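Local coordinates for protein cytochrome c2 (Rhodobacter capsulatus, PDB 1VYD) that carries electrons through a covalently bound heme c, serving as electron donor to the oxidised bacteriochlorophyll in photosynthetic electron transport, at residues Glu7-Lys12 and Glu105-Tyr110; Ile19-Gly24 and Asn36-Val41; Arg43-Tyr48 and Phe65-Glu70. The protein carries 1 engineered substitution. All coordinates share one frame; numbering follows the deposited sequence.

Contact 1: Glu7-Lys12 and Glu105-Tyr110. With HEM (protoporphyrin IX containing Fe), chain C.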
loop_
_atom_site.group_PDB
_atom_site.type_symbol
_atom_site.label_atom_id
_atom_site.label_comp_id
_atom_site.label_asym_id
_atom_site.label_seq_id
_atom_site.Cartn_x
_atom_site.Cartn_y
_atom_site.Cartn_z
ATOM N N GLU A 7 2.690 -6.175 12.181
ATOM C CA GLU A 7 1.437 -6.952 12.211
ATOM C C GLU A 7 0.395 -6.298 13.125
ATOM O O GLU A 7 -0.830 -6.392 12.916
ATOM C CB GLU A 7 1.694 -8.399 12.706
ATOM C CG GLU A 7 0.484 -9.285 12.655
ATOM C CD GLU A 7 0.803 -10.757 12.834
ATOM O OE1 GLU A 7 -0.098 -11.565 13.138
ATOM O OE2 GLU A 7 1.933 -11.230 12.664
ATOM N N LYS A 8 0.872 -5.812 14.286
ATOM C CA LYS A 8 -0.061 -5.156 15.219
ATOM C C LYS A 8 -0.428 -3.771 14.691
ATOM O O LYS A 8 -1.556 -3.339 14.817
ATOM C CB LYS A 8 0.542 -5.084 16.613
ATOM C CG LYS A 8 1.046 -6.410 17.192
ATOM C CD LYS A 8 2.120 -6.087 18.235
ATOM C CE LYS A 8 2.557 -7.308 19.050
ATOM N NZ LYS A 8 1.461 -8.012 19.755
ATOM N N GLU A 9 0.447 -3.078 13.954
ATOM C CA GLU A 9 0.176 -1.757 13.410
ATOM C C GLU A 9 -0.794 -1.816 12.211
ATOM O O GLU A 9 -1.347 -0.756 11.961
ATOM C CB GLU A 9 1.422 -1.059 12.924
ATOM C CG GLU A 9 2.548 -0.793 13.871
ATOM C CD GLU A 9 2.190 0.204 14.958
ATOM O OE1 GLU A 9 1.131 0.862 14.908
ATOM O OE2 GLU A 9 2.990 0.305 15.915
ATOM N N PHE A 10 -0.953 -2.938 11.514
ATOM C CA PHE A 10 -1.874 -3.140 10.421
ATOM C C PHE A 10 -3.343 -2.993 10.817
ATOM O O PHE A 10 -4.202 -2.793 9.941
ATOM C CB PHE A 10 -1.704 -4.604 9.844
ATOM C CG PHE A 10 -2.230 -4.697 8.438
ATOM C CD1 PHE A 10 -1.578 -4.001 7.406
ATOM C CD2 PHE A 10 -3.527 -5.216 8.217
ATOM C CE1 PHE A 10 -2.058 -4.034 6.106
ATOM C CE2 PHE A 10 -4.018 -5.180 6.923
ATOM C CZ PHE A 10 -3.271 -4.659 5.877
ATOM N N ASN A 11 -3.694 -2.897 12.109
ATOM C CA ASN A 11 -4.971 -2.550 12.644
ATOM C C ASN A 11 -5.322 -1.130 12.167
ATOM O O ASN A 11 -6.516 -0.922 12.169
ATOM C CB ASN A 11 -5.121 -2.536 14.191
ATOM C CG ASN A 11 -4.245 -1.534 14.966
ATOM O OD1 ASN A 11 -3.473 -0.726 14.405
ATOM N ND2 ASN A 11 -4.220 -1.572 16.283
ATOM N N LYS A 12 -4.451 -0.240 11.675
ATOM C CA LYS A 12 -4.908 0.965 11.003
ATOM C C LYS A 12 -5.179 0.756 9.509
ATOM O O LYS A 12 -5.090 1.793 8.792
ATOM C CB LYS A 12 -3.729 1.985 11.035
ATOM C CG LYS A 12 -3.798 2.965 12.176
ATOM C CD LYS A 12 -3.068 2.644 13.426
ATOM C CE LYS A 12 -1.644 2.208 13.586
ATOM N NZ LYS A 12 -1.541 1.513 14.916
ATOM N N GLU A 105 7.683 1.760 8.491
ATOM C CA GLU A 105 8.726 0.810 8.261
ATOM C C GLU A 105 8.300 -0.559 8.762
ATOM O O GLU A 105 8.619 -1.540 8.117
ATOM C CB GLU A 105 10.026 1.169 8.992
ATOM C CG GLU A 105 11.205 1.520 8.100
ATOM C CD GLU A 105 12.438 1.885 8.931
ATOM O OE1 GLU A 105 12.336 2.516 10.022
ATOM O OE2 GLU A 105 13.570 1.518 8.530
ATOM N N ASP A 106 7.636 -0.580 9.910
ATOM C CA ASP A 106 7.234 -1.854 10.502
ATOM C C ASP A 106 6.104 -2.485 9.719
ATOM O O ASP A 106 6.145 -3.696 9.487
ATOM C CB ASP A 106 6.862 -1.601 11.974
ATOM C CG ASP A 106 8.064 -1.145 12.805
ATOM O OD1 ASP A 106 7.841 -0.435 13.816
ATOM O OD2 ASP A 106 9.215 -1.503 12.442
ATOM N N VAL A 107 5.082 -1.701 9.320
ATOM C CA VAL A 107 4.019 -2.185 8.487
ATOM C C VAL A 107 4.573 -2.688 7.139
ATOM O O VAL A 107 4.188 -3.731 6.611
ATOM C CB VAL A 107 2.937 -1.114 8.193
ATOM C CG1 VAL A 107 1.700 -1.833 7.571
ATOM C CG2 VAL A 107 2.426 -0.466 9.465
ATOM N N ALA A 108 5.507 -1.964 6.533
ATOM C CA ALA A 108 6.191 -2.294 5.321
ATOM C C ALA A 108 6.927 -3.625 5.378
ATOM O O ALA A 108 6.690 -4.440 4.464
ATOM C CB ALA A 108 7.205 -1.242 4.894
ATOM N N ALA A 109 7.650 -3.896 6.442
ATOM C CA ALA A 109 8.337 -5.172 6.688
ATOM C C ALA A 109 7.294 -6.273 6.889
ATOM O O ALA A 109 7.431 -7.398 6.429
ATOM C CB ALA A 109 9.152 -5.167 7.985
ATOM N N TYR A 110 6.219 -5.948 7.634
ATOM C CA TYR A 110 5.159 -6.928 7.802
ATOM C C TYR A 110 4.533 -7.284 6.433
ATOM O O TYR A 110 4.132 -8.428 6.231
ATOM C CB TYR A 110 4.089 -6.376 8.765
ATOM C CG TYR A 110 2.823 -7.197 8.773
ATOM C CD1 TYR A 110 2.868 -8.510 9.242
ATOM C CD2 TYR A 110 1.631 -6.724 8.278
ATOM C CE1 TYR A 110 1.757 -9.347 9.221
ATOM C CE2 TYR A 110 0.454 -7.493 8.286
ATOM C CZ TYR A 110 0.563 -8.814 8.688
ATOM O OH TYR A 110 -0.574 -9.610 8.697
HETATM C CHA HEM C . -3.794 2.230 -1.804
HETATM C CHB HEM C . -1.102 0.676 1.948
HETATM C CHC HEM C . -4.424 2.480 5.027
HETATM C CHD HEM C . -7.442 3.238 1.273
HETATM C C1A HEM C . -2.756 1.733 -1.023
HETATM C C2A HEM C . -1.504 1.196 -1.515
HETATM C C3A HEM C . -0.798 0.803 -0.478
HETATM C C4A HEM C . -1.562 1.073 0.702
HETATM C CMA HEM C . 0.589 0.145 -0.287
HETATM C CAA HEM C . -1.158 1.130 -3.044
HETATM C CBA HEM C . -1.609 -0.205 -3.588
HETATM C CGA HEM C . -1.385 -0.512 -5.053
HETATM O O1A HEM C . -0.766 0.311 -5.788
HETATM O O2A HEM C . -1.995 -1.539 -5.436
HETATM C C1B HEM C . -1.821 1.050 3.067
HETATM C C2B HEM C . -1.323 0.859 4.407
HETATM C C3B HEM C . -2.235 1.403 5.224
HETATM C C4B HEM C . -3.337 1.879 4.454
HETATM C CMB HEM C . 0.015 0.125 4.764
HETATM C CAB HEM C . -2.171 1.594 6.761
HETATM C CBB HEM C . -1.051 2.194 7.312
HETATM C C1C HEM C . -5.523 2.826 4.247
HETATM C C2C HEM C . -6.791 3.285 4.799
HETATM C C3C HEM C . -7.597 3.516 3.782
HETATM C C4C HEM C . -6.896 3.190 2.552
HETATM C CMC HEM C . -7.018 3.388 6.318
HETATM C CAC HEM C . -9.012 4.130 3.753
HETATM C CBC HEM C . -9.450 5.070 4.654
HETATM C C1D HEM C . -6.714 2.987 0.124
HETATM C C2D HEM C . -7.174 3.297 -1.204
HETATM C C3D HEM C . -6.167 3.016 -2.052
HETATM C C4D HEM C . -5.028 2.587 -1.276
HETATM C CMD HEM C . -8.598 3.797 -1.498
HETATM C CAD HEM C . -6.088 3.211 -3.564
HETATM C CBD HEM C . -5.375 4.593 -3.795
HETATM C CGD HEM C . -5.775 5.355 -5.027
HETATM O O1D HEM C . -5.372 6.545 -5.009
HETATM O O2D HEM C . -6.585 4.879 -5.883
HETATM N NA HEM C . -2.759 1.639 0.329
HETATM N NB HEM C . -3.056 1.619 3.115
HETATM N NC HEM C . -5.603 2.788 2.872
HETATM N ND HEM C . -5.384 2.583 0.071
HETATM FE FE HEM C . -4.202 2.174 1.591
HETATM O O HOH W 1 -2.692 -8.383 10.921
#
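Glu-7 covers one face of the Tyr-110 ring with its CA and CB. Its CA stands 3.6 Å from the ring centroid and only 10° off the ring normal, the geometry of a CH-pi contact. The side chain continues across the same ring: with CG anti to the backbone N (chi1 -175°), Glu-7 CG comes to 3.7 Å from Tyr-110 CE1. The chain is extended beyond it, and the carboxylate plane ends up tilted moderately from the ring.

Phe-10 meets the same tyrosine in another way. The two ring planes make an angle of 57°, and Tyr-110 CE2 lies 3.9 Å from Phe-10 CG, so the rings meet at a slant.

Val-107 divides its two methyls between different partners. Val-107 CG1 comes in at the edge of the Phe-10 ring, in its plane, 3.9 Å from Phe-10 CD1, and also rests against the heme, 3.8 Å from methyl carbon CMB. Val-107 CG2 packs instead on Glu-9, 3.7 Å from Glu-9 CB. With its CB thus turned to the helix, Glu-9 bends at its second torsion, and its OE1 forms a salt bridge of 2.8 Å with Lys-12 NZ.

No direct hydrogen bond joins the segments; one water makes weak bonds to Glu-7 O and Tyr-110 OH. Val-28 and Ile-19 also touch both aromatic rings. Nearest CA atoms, Glu-7 to Tyr-110, are 5.8 Å apart, a spacing consistent with the close packing of N- and C-terminal helices, 3-9 and 104-113, characteristic of the cytochrome c fold, beside the covalent heme attachment at Cys-13.

Contact 2: Ile19-Gly24 and Asn36-Val41. With HEM (protoporphyrin IX containing Fe), chain C.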
loop_
_atom_site.group_PDB
_atom_site.type_symbol
_atom_site.label_atom_id
_atom_site.label_comp_id
_atom_site.label_asym_id
_atom_site.label_seq_id
_atom_site.Cartn_x
_atom_site.Cartn_y
_atom_site.Cartn_z
ATOM N N ILE A 19 -5.780 -8.760 3.301
ATOM C CA ILE A 19 -4.555 -9.432 2.856
ATOM C C ILE A 19 -4.987 -10.876 2.505
ATOM O O ILE A 19 -5.344 -11.687 3.365
ATOM C CB ILE A 19 -3.381 -9.428 3.819
ATOM C CG1 ILE A 19 -3.001 -7.984 4.243
ATOM C CG2 ILE A 19 -2.181 -10.068 3.120
ATOM C CD1 ILE A 19 -1.745 -7.900 5.054
ATOM N N ILE A 20 -5.276 -11.091 1.224
ATOM C CA ILE A 20 -5.787 -12.376 0.752
ATOM C C ILE A 20 -4.849 -13.080 -0.209
ATOM O O ILE A 20 -4.520 -12.490 -1.244
ATOM C CB ILE A 20 -7.208 -12.193 0.162
ATOM C CG1 ILE A 20 -8.127 -11.824 1.357
ATOM C CG2 ILE A 20 -7.777 -13.543 -0.321
ATOM C CD1 ILE A 20 -9.202 -10.846 1.028
ATOM N N ALA A 21 -4.434 -14.299 0.127
ATOM C CA ALA A 21 -3.559 -15.061 -0.761
ATOM C C ALA A 21 -4.327 -15.512 -1.991
ATOM O O ALA A 21 -5.545 -15.572 -1.972
ATOM C CB ALA A 21 -2.902 -16.255 -0.114
ATOM N N PRO A 22 -3.580 -15.877 -3.040
ATOM C CA PRO A 22 -4.160 -16.291 -4.295
ATOM C C PRO A 22 -5.052 -17.526 -4.195
ATOM O O PRO A 22 -6.015 -17.604 -4.988
ATOM C CB PRO A 22 -2.963 -16.434 -5.244
ATOM C CG PRO A 22 -1.779 -15.808 -4.577
ATOM C CD PRO A 22 -2.101 -15.742 -3.127
ATOM N N ASP A 23 -4.849 -18.464 -3.266
ATOM C CA ASP A 23 -5.824 -19.557 -3.134
ATOM C C ASP A 23 -7.014 -19.078 -2.317
ATOM O O ASP A 23 -7.841 -19.967 -2.026
ATOM C CB ASP A 23 -5.229 -20.819 -2.525
ATOM C CG ASP A 23 -4.756 -20.589 -1.094
ATOM O OD1 ASP A 23 -5.022 -19.511 -0.477
ATOM O OD2 ASP A 23 -3.955 -21.431 -0.562
ATOM N N GLY A 24 -7.144 -17.807 -1.894
ATOM C CA GLY A 24 -8.337 -17.445 -1.059
ATOM C C GLY A 24 -8.030 -17.405 0.412
ATOM O O GLY A 24 -8.849 -16.976 1.248
ATOM N N ASN A 36 -6.430 -5.333 -2.325
ATOM C CA ASN A 36 -5.701 -6.407 -1.628
ATOM C C ASN A 36 -4.250 -6.013 -1.414
ATOM O O ASN A 36 -3.667 -5.732 -2.448
ATOM C CB ASN A 36 -5.882 -7.686 -2.454
ATOM C CG ASN A 36 -5.366 -8.945 -1.751
ATOM O OD1 ASN A 36 -4.857 -8.794 -0.622
ATOM N ND2 ASN A 36 -5.452 -10.079 -2.444
ATOM N N LEU A 37 -3.606 -6.217 -0.265
ATOM C CA LEU A 37 -2.197 -5.880 -0.109
ATOM C C LEU A 37 -1.270 -7.086 -0.016
ATOM O O LEU A 37 -0.090 -6.798 -0.045
ATOM C CB LEU A 37 -2.028 -5.001 1.141
ATOM C CG LEU A 37 -2.686 -3.609 1.064
ATOM C CD1 LEU A 37 -2.360 -2.752 2.238
ATOM C CD2 LEU A 37 -2.205 -2.893 -0.249
ATOM N N TYR A 38 -1.788 -8.312 -0.211
ATOM C CA TYR A 38 -0.960 -9.493 -0.369
ATOM C C TYR A 38 -0.086 -9.336 -1.592
ATOM O O TYR A 38 -0.670 -9.011 -2.625
ATOM C CB TYR A 38 -1.855 -10.767 -0.660
ATOM C CG TYR A 38 -1.011 -12.047 -0.722
ATOM C CD1 TYR A 38 -0.396 -12.504 -1.887
ATOM C CD2 TYR A 38 -0.840 -12.785 0.445
ATOM C CE1 TYR A 38 0.381 -13.642 -1.946
ATOM C CE2 TYR A 38 -0.088 -13.959 0.479
ATOM C CZ TYR A 38 0.510 -14.351 -0.733
ATOM O OH TYR A 38 1.231 -15.496 -0.698
ATOM N N GLY A 39 1.214 -9.530 -1.549
ATOM C CA GLY A 39 2.111 -9.386 -2.660
ATOM C C GLY A 39 2.298 -7.968 -3.143
ATOM O O GLY A 39 2.805 -7.709 -4.226
ATOM N N VAL A 40 1.994 -6.949 -2.342
ATOM C CA VAL A 40 2.114 -5.540 -2.851
ATOM C C VAL A 40 3.568 -5.147 -2.840
ATOM O O VAL A 40 3.925 -4.242 -3.534
ATOM C CB VAL A 40 1.286 -4.540 -2.036
ATOM C CG1 VAL A 40 1.828 -4.420 -0.578
ATOM C CG2 VAL A 40 1.364 -3.142 -2.649
ATOM N N VAL A 41 4.471 -5.756 -2.071
ATOM C CA VAL A 41 5.891 -5.489 -2.150
ATOM C C VAL A 41 6.459 -6.030 -3.478
ATOM O O VAL A 41 6.457 -7.249 -3.717
ATOM C CB VAL A 41 6.714 -6.010 -0.956
ATOM C CG1 VAL A 41 8.208 -5.609 -1.099
ATOM C CG2 VAL A 41 6.223 -5.323 0.332
HETATM C CHA HEM C . -3.794 2.230 -1.804
HETATM C CHB HEM C . -1.102 0.676 1.948
HETATM C CHC HEM C . -4.424 2.480 5.027
HETATM C CHD HEM C . -7.442 3.238 1.273
HETATM C C1A HEM C . -2.756 1.733 -1.023
HETATM C C2A HEM C . -1.504 1.196 -1.515
HETATM C C3A HEM C . -0.798 0.803 -0.478
HETATM C C4A HEM C . -1.562 1.073 0.702
HETATM C CMA HEM C . 0.589 0.145 -0.287
HETATM C CAA HEM C . -1.158 1.130 -3.044
HETATM C CBA HEM C . -1.609 -0.205 -3.588
HETATM C CGA HEM C . -1.385 -0.512 -5.053
HETATM O O1A HEM C . -0.766 0.311 -5.788
HETATM O O2A HEM C . -1.995 -1.539 -5.436
HETATM C C1B HEM C . -1.821 1.050 3.067
HETATM C C2B HEM C . -1.323 0.859 4.407
HETATM C C3B HEM C . -2.235 1.403 5.224
HETATM C C4B HEM C . -3.337 1.879 4.454
HETATM C CMB HEM C . 0.015 0.125 4.764
HETATM C CAB HEM C . -2.171 1.594 6.761
HETATM C CBB HEM C . -1.051 2.194 7.312
HETATM C C1C HEM C . -5.523 2.826 4.247
HETATM C C2C HEM C . -6.791 3.285 4.799
HETATM C C3C HEM C . -7.597 3.516 3.782
HETATM C C4C HEM C . -6.896 3.190 2.552
HETATM C CMC HEM C . -7.018 3.388 6.318
HETATM C CAC HEM C . -9.012 4.130 3.753
HETATM C CBC HEM C . -9.450 5.070 4.654
HETATM C C1D HEM C . -6.714 2.987 0.124
HETATM C C2D HEM C . -7.174 3.297 -1.204
HETATM C C3D HEM C . -6.167 3.016 -2.052
HETATM C C4D HEM C . -5.028 2.587 -1.276
HETATM C CMD HEM C . -8.598 3.797 -1.498
HETATM C CAD HEM C . -6.088 3.211 -3.564
HETATM C CBD HEM C . -5.375 4.593 -3.795
HETATM C CGD HEM C . -5.775 5.355 -5.027
HETATM O O1D HEM C . -5.372 6.545 -5.009
HETATM O O2D HEM C . -6.585 4.879 -5.883
HETATM N NA HEM C . -2.759 1.639 0.329
HETATM N NB HEM C . -3.056 1.619 3.115
HETATM N NC HEM C . -5.603 2.788 2.872
HETATM N ND HEM C . -5.384 2.583 0.071
HETATM FE FE HEM C . -4.202 2.174 1.591
#
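Ile-19 and Tyr-38 bring the two backbones to a CA-CA distance of 4.8 Å, where strand 19-20 meets a loop without regular secondary structure. Each segment holds a beta turn, type I from Ala-21 to Gly-24 and type II from Leu-37 to Val-40. Within 36-41, Asn-36 forms an Asx turn: its OD1 accepts from Tyr-38 N at 3.1 Å, in this part of the cytochrome c fold on the His-17 side of the heme.

Across the segments, the Asn-36 amide reads both polar backbone atoms of Ile-20. Asn-36 OD1 takes Ile-20 N at 3.0 Å, and Asn-36 ND2 gives to Ile-20 O at 2.8 Å through a nearly straight bond (175°) on a carbonyl lone pair. The N-H groups of Ile-20 and Tyr-38 reach OD1 from opposite faces of the amide plane, so three bonds fix its rotation; Tyr-48 OH adds another at ND2.

The Tyr-38 ring, swung away from the backbone N (chi1 -176°), turns one face to Ala-21, whose CA sits over it, 3.8 Å from the centroid. Pro-22 lies about at right angles to Tyr-38, its CD 3.5 Å from Tyr-38 CE1. Ile-19 CG2 approaches the tyrosine at the ring edge. On the inner side, Leu-37 CD1 touches heme meso carbon CHB at 3.7 Å.

Contact 3: Arg43-Tyr48 and Phe65-Glu70. With HEM (protoporphyrin IX containing Fe), chain C.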
loop_
_atom_site.group_PDB
_atom_site.type_symbol
_atom_site.label_atom_id
_atom_site.label_comp_id
_atom_site.label_asym_id
_atom_site.label_seq_id
_atom_site.Cartn_x
_atom_site.Cartn_y
_atom_site.Cartn_z
ATOM N N ARG A 43 5.174 -5.114 -6.410
ATOM C CA ARG A 43 4.162 -5.073 -7.468
ATOM C C ARG A 43 4.004 -3.674 -8.092
ATOM O O ARG A 43 4.292 -2.725 -7.366
ATOM C CB ARG A 43 2.835 -5.464 -6.819
ATOM C CG ARG A 43 1.630 -5.361 -7.740
ATOM C CD ARG A 43 0.414 -6.041 -7.061
ATOM N NE ARG A 43 -0.426 -5.184 -6.261
ATOM C CZ ARG A 43 -1.125 -5.381 -5.138
ATOM N NH1 ARG A 43 -1.908 -4.427 -4.531
ATOM N NH2 ARG A 43 -1.208 -6.513 -4.412
ATOM N N THR A 44 3.740 -3.580 -9.389
ATOM C CA THR A 44 3.630 -2.275 -10.043
ATOM C C THR A 44 2.469 -1.479 -9.397
ATOM O O THR A 44 1.410 -2.072 -9.245
ATOM C CB THR A 44 3.367 -2.451 -11.564
ATOM O OG1 THR A 44 4.452 -3.283 -12.040
ATOM C CG2 THR A 44 3.349 -1.186 -12.407
ATOM N N ALA A 45 2.700 -0.198 -9.074
ATOM C CA ALA A 45 1.661 0.615 -8.486
ATOM C C ALA A 45 0.400 0.699 -9.341
ATOM O O ALA A 45 0.432 0.790 -10.570
ATOM C CB ALA A 45 2.046 2.069 -8.228
ATOM N N GLY A 46 -0.732 0.550 -8.620
ATOM C CA GLY A 46 -2.023 0.724 -9.379
ATOM C C GLY A 46 -2.292 -0.229 -10.492
ATOM O O GLY A 46 -2.993 0.193 -11.439
ATOM N N THR A 47 -2.103 -1.575 -10.242
ATOM C CA THR A 47 -2.426 -2.546 -11.325
ATOM C C THR A 47 -3.209 -3.735 -10.773
ATOM O O THR A 47 -3.502 -4.693 -11.481
ATOM C CB THR A 47 -1.142 -3.093 -12.040
ATOM O OG1 THR A 47 -0.264 -3.564 -10.981
ATOM C CG2 THR A 47 -0.342 -1.957 -12.693
ATOM N N TYR A 48 -3.450 -3.834 -9.477
ATOM C CA TYR A 48 -4.246 -4.928 -8.913
ATOM C C TYR A 48 -5.588 -5.033 -9.639
ATOM O O TYR A 48 -6.183 -3.992 -9.925
ATOM C CB TYR A 48 -4.565 -4.727 -7.398
ATOM C CG TYR A 48 -4.876 -6.120 -6.842
ATOM C CD1 TYR A 48 -3.917 -7.082 -6.617
ATOM C CD2 TYR A 48 -6.219 -6.406 -6.596
ATOM C CE1 TYR A 48 -4.303 -8.369 -6.176
ATOM C CE2 TYR A 48 -6.613 -7.658 -6.152
ATOM C CZ TYR A 48 -5.645 -8.628 -5.941
ATOM O OH TYR A 48 -6.095 -9.868 -5.455
ATOM N N PHE A 65 7.328 2.206 -11.883
ATOM C CA PHE A 65 7.365 2.090 -10.455
ATOM C C PHE A 65 6.628 0.862 -9.895
ATOM O O PHE A 65 5.420 0.666 -9.969
ATOM C CB PHE A 65 6.847 3.420 -9.896
ATOM C CG PHE A 65 6.906 3.451 -8.379
ATOM C CD1 PHE A 65 8.028 3.996 -7.780
ATOM C CD2 PHE A 65 5.821 3.015 -7.607
ATOM C CE1 PHE A 65 8.102 4.097 -6.399
ATOM C CE2 PHE A 65 5.906 3.136 -6.220
ATOM C CZ PHE A 65 7.041 3.622 -5.598
ATOM N N ALA A 66 7.398 0.110 -9.090
ATOM C CA ALA A 66 6.961 -0.979 -8.291
ATOM C C ALA A 66 7.293 -0.627 -6.820
ATOM O O ALA A 66 8.356 -0.075 -6.577
ATOM C CB ALA A 66 7.652 -2.261 -8.703
ATOM N N TRP A 67 6.349 -0.927 -5.902
ATOM C CA TRP A 67 6.607 -0.657 -4.525
ATOM C C TRP A 67 7.730 -1.474 -3.904
ATOM O O TRP A 67 7.748 -2.698 -3.949
ATOM C CB TRP A 67 5.354 -1.056 -3.681
ATOM C CG TRP A 67 4.157 -0.246 -4.061
ATOM C CD1 TRP A 67 3.042 -0.663 -4.761
ATOM C CD2 TRP A 67 3.914 1.093 -3.667
ATOM N NE1 TRP A 67 2.128 0.336 -4.836
ATOM C CE2 TRP A 67 2.675 1.462 -4.217
ATOM C CE3 TRP A 67 4.646 2.040 -2.923
ATOM C CZ2 TRP A 67 2.157 2.751 -4.036
ATOM C CZ3 TRP A 67 4.165 3.309 -2.785
ATOM C CH2 TRP A 67 2.902 3.660 -3.343
ATOM N N THR A 68 8.398 -0.824 -2.933
ATOM C CA THR A 68 9.450 -1.431 -2.130
ATOM C C THR A 68 9.009 -1.129 -0.701
ATOM O O THR A 68 8.122 -0.268 -0.539
ATOM C CB THR A 68 10.833 -0.808 -2.412
ATOM O OG1 THR A 68 10.850 0.593 -2.123
ATOM C CG2 THR A 68 11.231 -0.989 -3.869
ATOM N N GLU A 69 9.560 -1.728 0.323
ATOM C CA GLU A 69 9.230 -1.452 1.710
ATOM C C GLU A 69 9.464 0.004 2.084
ATOM O O GLU A 69 8.631 0.593 2.792
ATOM C CB GLU A 69 10.115 -2.296 2.630
ATOM C CG GLU A 69 9.666 -3.766 2.593
ATOM C CD GLU A 69 10.494 -4.555 3.602
ATOM O OE1 GLU A 69 10.639 -4.149 4.776
ATOM O OE2 GLU A 69 11.052 -5.580 3.149
ATOM N N GLU A 70 10.593 0.538 1.630
ATOM C CA GLU A 70 10.985 1.920 1.891
ATOM C C GLU A 70 10.011 2.853 1.213
ATOM O O GLU A 70 9.645 3.834 1.855
ATOM C CB GLU A 70 12.418 2.153 1.343
ATOM C CG GLU A 70 12.984 3.515 1.691
ATOM C CD GLU A 70 14.327 3.828 1.062
ATOM O OE1 GLU A 70 14.542 3.604 -0.170
ATOM O OE2 GLU A 70 15.202 4.404 1.782
HETATM C CHA HEM C . -3.794 2.230 -1.804
HETATM C CHB HEM C . -1.102 0.676 1.948
HETATM C CHC HEM C . -4.424 2.480 5.027
HETATM C CHD HEM C . -7.442 3.238 1.273
HETATM C C1A HEM C . -2.756 1.733 -1.023
HETATM C C2A HEM C . -1.504 1.196 -1.515
HETATM C C3A HEM C . -0.798 0.803 -0.478
HETATM C C4A HEM C . -1.562 1.073 0.702
HETATM C CMA HEM C . 0.589 0.145 -0.287
HETATM C CAA HEM C . -1.158 1.130 -3.044
HETATM C CBA HEM C . -1.609 -0.205 -3.588
HETATM C CGA HEM C . -1.385 -0.512 -5.053
HETATM O O1A HEM C . -0.766 0.311 -5.788
HETATM O O2A HEM C . -1.995 -1.539 -5.436
HETATM C C1B HEM C . -1.821 1.050 3.067
HETATM C C2B HEM C . -1.323 0.859 4.407
HETATM C C3B HEM C . -2.235 1.403 5.224
HETATM C C4B HEM C . -3.337 1.879 4.454
HETATM C CMB HEM C . 0.015 0.125 4.764
HETATM C CAB HEM C . -2.171 1.594 6.761
HETATM C CBB HEM C . -1.051 2.194 7.312
HETATM C C1C HEM C . -5.523 2.826 4.247
HETATM C C2C HEM C . -6.791 3.285 4.799
HETATM C C3C HEM C . -7.597 3.516 3.782
HETATM C C4C HEM C . -6.896 3.190 2.552
HETATM C CMC HEM C . -7.018 3.388 6.318
HETATM C CAC HEM C . -9.012 4.130 3.753
HETATM C CBC HEM C . -9.450 5.070 4.654
HETATM C C1D HEM C . -6.714 2.987 0.124
HETATM C C2D HEM C . -7.174 3.297 -1.204
HETATM C C3D HEM C . -6.167 3.016 -2.052
HETATM C C4D HEM C . -5.028 2.587 -1.276
HETATM C CMD HEM C . -8.598 3.797 -1.498
HETATM C CAD HEM C . -6.088 3.211 -3.564
HETATM C CBD HEM C . -5.375 4.593 -3.795
HETATM C CGD HEM C . -5.775 5.355 -5.027
HETATM O O1D HEM C . -5.372 6.545 -5.009
HETATM O O2D HEM C . -6.585 4.879 -5.883
HETATM N NA HEM C . -2.759 1.639 0.329
HETATM N NB HEM C . -3.056 1.619 3.115
HETATM N NC HEM C . -5.603 2.788 2.872
HETATM N ND HEM C . -5.384 2.583 0.071
HETATM FE FE HEM C . -4.202 2.174 1.591
#
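Arg-43 and Trp-67, joined through their backbones, form part of the heme propionate-binding site of this cytochrome c fold. A single beta bridge pairs Thr-44 with Ala-66, their CA atoms 4.0 Å apart. Its two hydrogen bonds flank that pair: Trp-67 N donates to Arg-43 O at 3.1 Å, tilted from the carbonyl plane, and Ala-45 N donates to Phe-65 O at 3.0 Å, in the plane of the Phe-65 carbonyl. CA-H...O contacts from Ala-66 CA to Arg-43 O and from Thr-44 CA to Phe-65 O accompany the bridge.

Apolar contacts gather round Ala-45. Its CB lies at the edge of the Phe-65 ring, in plane and 3.9 Å from CD2, and also touches Trp-67 CE2. The Phe-65 ring in turn places CE2 above one face of the indole, offset toward its rim, while Ile-57 of helix 55-62 touches both Ala-45 and Trp-67.

Polar interactions with the heme converge on one propionate. O1A receives two donors, Gly-46 N at 2.8 Å and the indole NE1 of Trp-67 at 3.0 Å, the latter with O1A in the ring plane at its edge. Arg-43 serves the other oxygen. A bend at chi3 (92°) in its otherwise outstretched chain turns the guanidinium edge to O2A, which lies in its plane, while Tyr-48 CD1 lies over the guanidinium face. Three donors thus hold this carboxylate, and the nearby arginine probably stabilises its negative charge. Arg-43 NH1 also bonds to Asn-36 O and reaches heme O2A at 3.0 Å along a nearly straight line (170°).

In the fold
From the N terminus, helix 3-9 opens contact 1, which closes only when helix 104-113 returns across 93 residues. Contacts 2 and 3 both nest inside that large loop and follow one another in series. Contact 2 closes a short loop between strand 19-20 and residues 36-41; contact 3 then joins residues 43-48 to the start of helix 69-77, enclosing helix 55-62. All three touch the heme. Contacts 1 and 2 meet where Phe-10 CZ lies 3.7 Å from Ile-19 CD1. Contacts 2 and 3 meet where Val-40 O lies 3.5 Å from Trp-67 CB. Contacts 1 and 3 meet through Ala-108, Ala-109 and Glu-69, their centres about 17 Å apart.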